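Local coordinates for mitochondrial RNA-binding protein 2 (Trypanosoma brucei, PDB 2GIA) that binds guide RNA as a partner of mitochondrial RNA-binding protein 1, in a complex that probably matches guide RNAs with messenger RNAs for editing, at residues D[64-68]-D[69-73]; D[95-98]-D[99-103]. All coordinates share one frame; numbering follows the deposited sequence.

Contact 1 of 2, residues D[64-68]-D[69-73]; sequences VLHRD and TFVVL
L65 and V72 face each other across two antiparallel strands, on the side of the sheet that also carries R67 and F70. L65 CG lies 3.8 Å from V72 CB, and the two side chains meet at a slant. With chi1 at 43°, CG of L65 sits between its own backbone N and carbonyl carbon, and CD1 also comes against V72. From the same strand R67 reaches back diagonally toward V72. Its chain runs extended and then bends at chi3 (58°), and NH2 ends 3.9 Å from V72 CG2. The guanidinium meets this methyl obliquely. R67 is exposed and also touches a crystal neighbour, so V72 alone need not set the bend.

The other side of the sheet carries V64, H66, V71 and L73. V64 CG1 touches V71 CG1 at 4.1 Å. It also lies alongside L73 CD2, the two side chains pointing the same way. The H66 ring turns an edge to V71 CG2. A water in the ring plane joins H66 NE2 (3.1 Å) to the carbonyl of T69, to which it donates. Beyond the sheet, H66 packs on Y153 of the mitochondrial RNA-binding protein 1 chain.

L65 and V72 exchange two backbone hydrogen bonds. R67 and F70 exchange another two, each 2.9 Å (R67 N to F70 O, F70 N to R67 O). The F70 ring turns an edge to R67 O. D68 and T69, both with positive phi, form the corner. This is a two-residue beta hairpin closed by a type I' turn.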
loop_
_atom_site.group_PDB
_atom_site.type_symbol
_atom_site.label_atom_id
_atom_site.label_comp_id
_atom_site.label_asym_id
_atom_site.label_seq_id
_atom_site.Cartn_x
_atom_site.Cartn_y
_atom_site.Cartn_z
ATOM N N VAL D 64 20.612 -1.019 1.708
ATOM C CA VAL D 64 19.842 -1.426 0.525
ATOM C C VAL D 64 19.279 -0.164 -0.061
ATOM O O VAL D 64 18.548 0.563 0.609
ATOM C CB VAL D 64 18.659 -2.377 0.875
ATOM C CG1 VAL D 64 17.885 -2.739 -0.388
ATOM C CG2 VAL D 64 19.186 -3.633 1.558
ATOM N N LEU D 65 19.609 0.127 -1.314
ATOM C CA LEU D 65 19.093 1.368 -1.877
ATOM C C LEU D 65 18.528 1.246 -3.242
ATOM O O LEU D 65 18.675 0.220 -3.901
ATOM C CB LEU D 65 20.176 2.446 -1.880
ATOM C CG LEU D 65 21.601 2.106 -2.311
ATOM C CD1 LEU D 65 22.091 3.131 -3.293
ATOM C CD2 LEU D 65 22.508 2.105 -1.115
ATOM N N HIS D 66 17.862 2.305 -3.672
ATOM C CA HIS D 66 17.266 2.300 -4.983
ATOM C C HIS D 66 17.838 3.466 -5.771
ATOM O O HIS D 66 17.692 4.627 -5.389
ATOM C CB HIS D 66 15.755 2.401 -4.883
ATOM C CG HIS D 66 15.072 2.173 -6.191
ATOM N ND1 HIS D 66 14.491 3.191 -6.910
ATOM C CD2 HIS D 66 14.911 1.046 -6.928
ATOM C CE1 HIS D 66 14.001 2.704 -8.038
ATOM N NE2 HIS D 66 14.242 1.403 -8.071
ATOM N N ARG D 67 18.494 3.172 -6.890
ATOM C CA ARG D 67 19.125 4.257 -7.645
ATOM C C ARG D 67 19.112 3.964 -9.127
ATOM O O ARG D 67 19.511 2.880 -9.540
ATOM C CB ARG D 67 20.572 4.432 -7.138
ATOM C CG ARG D 67 21.335 5.631 -7.772
ATOM C CD ARG D 67 22.702 5.821 -7.102
ATOM N NE ARG D 67 23.467 4.593 -7.228
ATOM C CZ ARG D 67 24.269 4.101 -6.293
ATOM N NH1 ARG D 67 24.430 4.733 -5.138
ATOM N NH2 ARG D 67 24.891 2.957 -6.515
ATOM N N ASP D 68 18.592 4.893 -9.921
ATOM C CA ASP D 68 18.553 4.699 -11.379
ATOM C C ASP D 68 17.959 3.378 -11.835
ATOM O O ASP D 68 18.567 2.704 -12.676
ATOM C CB ASP D 68 19.966 4.778 -11.968
ATOM C CG ASP D 68 20.616 6.115 -11.745
ATOM O OD1 ASP D 68 19.973 7.145 -12.048
ATOM O OD2 ASP D 68 21.775 6.136 -11.275
ATOM N N THR D 69 16.795 3.012 -11.297
ATOM C CA THR D 69 16.101 1.756 -11.629
ATOM C C THR D 69 16.762 0.467 -11.103
ATOM O O THR D 69 16.283 -0.657 -11.363
ATOM C CB THR D 69 15.844 1.586 -13.169
ATOM O OG1 THR D 69 16.990 0.999 -13.808
ATOM C CG2 THR D 69 15.518 2.944 -13.816
ATOM N N PHE D 70 17.860 0.607 -10.373
ATOM C CA PHE D 70 18.507 -0.572 -9.805
ATOM C C PHE D 70 18.291 -0.646 -8.296
ATOM O O PHE D 70 18.238 0.387 -7.632
ATOM C CB PHE D 70 20.036 -0.502 -9.964
ATOM C CG PHE D 70 20.515 -0.553 -11.384
ATOM C CD1 PHE D 70 20.876 -1.764 -11.959
ATOM C CD2 PHE D 70 20.619 0.615 -12.135
ATOM C CE1 PHE D 70 21.346 -1.821 -13.279
ATOM C CE2 PHE D 70 21.084 0.579 -13.468
ATOM C CZ PHE D 70 21.446 -0.642 -14.034
ATOM N N VAL D 71 18.239 -1.863 -7.763
ATOM C CA VAL D 71 18.245 -2.039 -6.329
ATOM C C VAL D 71 19.748 -2.302 -6.105
ATOM O O VAL D 71 20.338 -3.191 -6.726
ATOM C CB VAL D 71 17.447 -3.264 -5.847
ATOM C CG1 VAL D 71 17.795 -3.584 -4.351
ATOM C CG2 VAL D 71 15.939 -2.942 -5.926
ATOM N N VAL D 72 20.362 -1.512 -5.242
ATOM C CA VAL D 72 21.773 -1.671 -4.941
ATOM C C VAL D 72 22.006 -2.225 -3.531
ATOM O O VAL D 72 21.425 -1.749 -2.544
ATOM C CB VAL D 72 22.478 -0.315 -5.067
ATOM C CG1 VAL D 72 24.005 -0.507 -5.017
ATOM C CG2 VAL D 72 22.040 0.366 -6.348
ATOM N N LEU D 73 22.860 -3.228 -3.422
ATOM C CA LEU D 73 23.172 -3.777 -2.119
ATOM C C LEU D 73 24.615 -3.326 -1.808
ATOM O O LEU D 73 25.551 -3.731 -2.498
ATOM C CB LEU D 73 23.089 -5.307 -2.151
ATOM C CG LEU D 73 21.852 -5.908 -2.841
ATOM C CD1 LEU D 73 21.852 -7.423 -2.792
ATOM C CD2 LEU D 73 20.604 -5.357 -2.117
HETATM O O HOH W 1 13.747 -0.903 -10.107
#

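Contact 2 of 2, residues D[95-98]-D[99-103]; sequences VMLP and AVYTA
The chain leaves its strand at P98 and folds into a type I beta turn from P98 to Y101, closed by a hydrogen bond from Y101 N to P98 O of 3.0 Å. The N-H points fairly straight at the oxygen (159°). One residue on, T102 N bonds to A99 O at 3.1 Å. The turn leads into helix 101-109.

The main side-chain contact is between P98 and Y101. They lie side by side and point the same way. P98 CD meets the edge of the tyrosine ring, near the ring plane, 3.4 Å from Y101 CD2. CE2 of the same edge is only slightly farther, so one long side of the ring runs past the proline. This is edge contact, not stacking of the ring face on the proline. Y101 has CG anti to its carbonyl carbon (chi1 -80°). That places the ring beside P98 at the strand end.

L97 adds a looser contact. Its CB comes obliquely to the same ring atom, Y101 CD2, at 4.3 Å. On another part of the proline, P98 CB lies 4.2 Å from V100 CG1. P98 therefore touches two turn residues through different ring carbons, while its carbonyl holds the backbone of Y101.

The junction links strand 89-97, outermost within this chain in its antiparallel sheet, to helix 101-109. L97 and Y101 both pack on V118 of strand 116-119, in the other sheet. L97 also rests on V71 and L73 of strand 70-78. A99 touches N187, and T102 touches L180 and L184, all on helix 170-187.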
loop_
_atom_site.group_PDB
_atom_site.type_symbol
_atom_site.label_atom_id
_atom_site.label_comp_id
_atom_site.label_asym_id
_atom_site.label_seq_id
_atom_site.Cartn_x
_atom_site.Cartn_y
_atom_site.Cartn_z
ATOM N N VAL D 95 26.724 -4.529 -4.987
ATOM C CA VAL D 95 26.055 -5.353 -6.004
ATOM C C VAL D 95 24.873 -4.575 -6.585
ATOM O O VAL D 95 24.015 -4.061 -5.843
ATOM C CB VAL D 95 25.492 -6.643 -5.383
ATOM C CG1 VAL D 95 24.733 -7.455 -6.449
ATOM C CG2 VAL D 95 26.600 -7.454 -4.752
ATOM N N MET D 96 24.798 -4.484 -7.901
ATOM C CA MET D 96 23.689 -3.761 -8.477
ATOM C C MET D 96 22.783 -4.742 -9.150
ATOM O O MET D 96 23.196 -5.458 -10.048
ATOM C CB MET D 96 24.176 -2.724 -9.459
ATOM C CG MET D 96 25.104 -1.716 -8.832
ATOM S SD MET D 96 25.076 -0.205 -9.816
ATOM C CE MET D 96 25.347 -0.846 -11.499
ATOM N N LEU D 97 21.537 -4.777 -8.695
ATOM C CA LEU D 97 20.543 -5.683 -9.225
ATOM C C LEU D 97 19.613 -4.936 -10.168
ATOM O O LEU D 97 18.937 -3.986 -9.770
ATOM C CB LEU D 97 19.691 -6.265 -8.093
ATOM C CG LEU D 97 20.337 -6.896 -6.851
ATOM C CD1 LEU D 97 19.246 -7.164 -5.817
ATOM C CD2 LEU D 97 21.043 -8.187 -7.222
ATOM N N PRO D 98 19.546 -5.375 -11.428
ATOM C CA PRO D 98 18.689 -4.771 -12.452
ATOM C C PRO D 98 17.235 -4.984 -12.019
ATOM O O PRO D 98 16.928 -5.918 -11.259
ATOM C CB PRO D 98 18.993 -5.593 -13.705
ATOM C CG PRO D 98 20.322 -6.196 -13.429
ATOM C CD PRO D 98 20.293 -6.520 -11.967
ATOM N N ALA D 99 16.356 -4.157 -12.559
ATOM C CA ALA D 99 14.945 -4.182 -12.239
ATOM C C ALA D 99 14.274 -5.533 -12.360
ATOM O O ALA D 99 13.342 -5.823 -11.621
ATOM C CB ALA D 99 14.207 -3.162 -13.085
ATOM N N VAL D 100 14.741 -6.371 -13.275
ATOM C CA VAL D 100 14.117 -7.675 -13.442
ATOM C C VAL D 100 14.197 -8.551 -12.190
ATOM O O VAL D 100 13.354 -9.438 -12.007
ATOM C CB VAL D 100 14.730 -8.443 -14.647
ATOM C CG1 VAL D 100 16.211 -8.722 -14.388
ATOM C CG2 VAL D 100 13.975 -9.744 -14.879
ATOM N N TYR D 101 15.192 -8.335 -11.329
ATOM C CA TYR D 101 15.288 -9.149 -10.118
ATOM C C TYR D 101 14.279 -8.767 -9.017
ATOM O O TYR D 101 14.087 -9.518 -8.079
ATOM C CB TYR D 101 16.679 -9.031 -9.501
ATOM C CG TYR D 101 17.718 -9.889 -10.166
ATOM C CD1 TYR D 101 17.636 -11.284 -10.099
ATOM C CD2 TYR D 101 18.751 -9.318 -10.911
ATOM C CE1 TYR D 101 18.548 -12.104 -10.768
ATOM C CE2 TYR D 101 19.689 -10.135 -11.591
ATOM C CZ TYR D 101 19.569 -11.526 -11.511
ATOM O OH TYR D 101 20.451 -12.353 -12.181
ATOM N N THR D 102 13.638 -7.612 -9.109
ATOM C CA THR D 102 12.749 -7.230 -8.006
ATOM C C THR D 102 11.662 -8.242 -7.733
ATOM O O THR D 102 11.484 -8.711 -6.578
ATOM C CB THR D 102 12.145 -5.859 -8.271
ATOM O OG1 THR D 102 13.225 -4.954 -8.523
ATOM C CG2 THR D 102 11.326 -5.352 -7.019
ATOM N N ALA D 103 10.930 -8.600 -8.778
ATOM C CA ALA D 103 9.863 -9.564 -8.631
ATOM C C ALA D 103 10.383 -10.936 -8.192
ATOM O O ALA D 103 9.653 -11.665 -7.522
ATOM C CB ALA D 103 9.065 -9.675 -9.962
#

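In the fold
Contact 1 comes first along the chain and closes before contact 2 opens. Their centres are about 8 Å apart. Contact 1 lies in the antiparallel sheet ordered 45-50, 60-67, 70-78, 89-97, and contact 2 begins on its last strand and leads out into helix 101-109. Strands 70-78 and 89-97 are neighbours, joined by probable backbone hydrogen bonds from L97 N to V71 O and from L73 N to V95 O, each 2.8 Å. Helix 170-187 touches residues of both contacts. Segments of both reach the mitochondrial RNA-binding protein 1 chain: H66 packs on its Y153 and A103 on its T134. This end of the sheet thus lies where the two proteins meet.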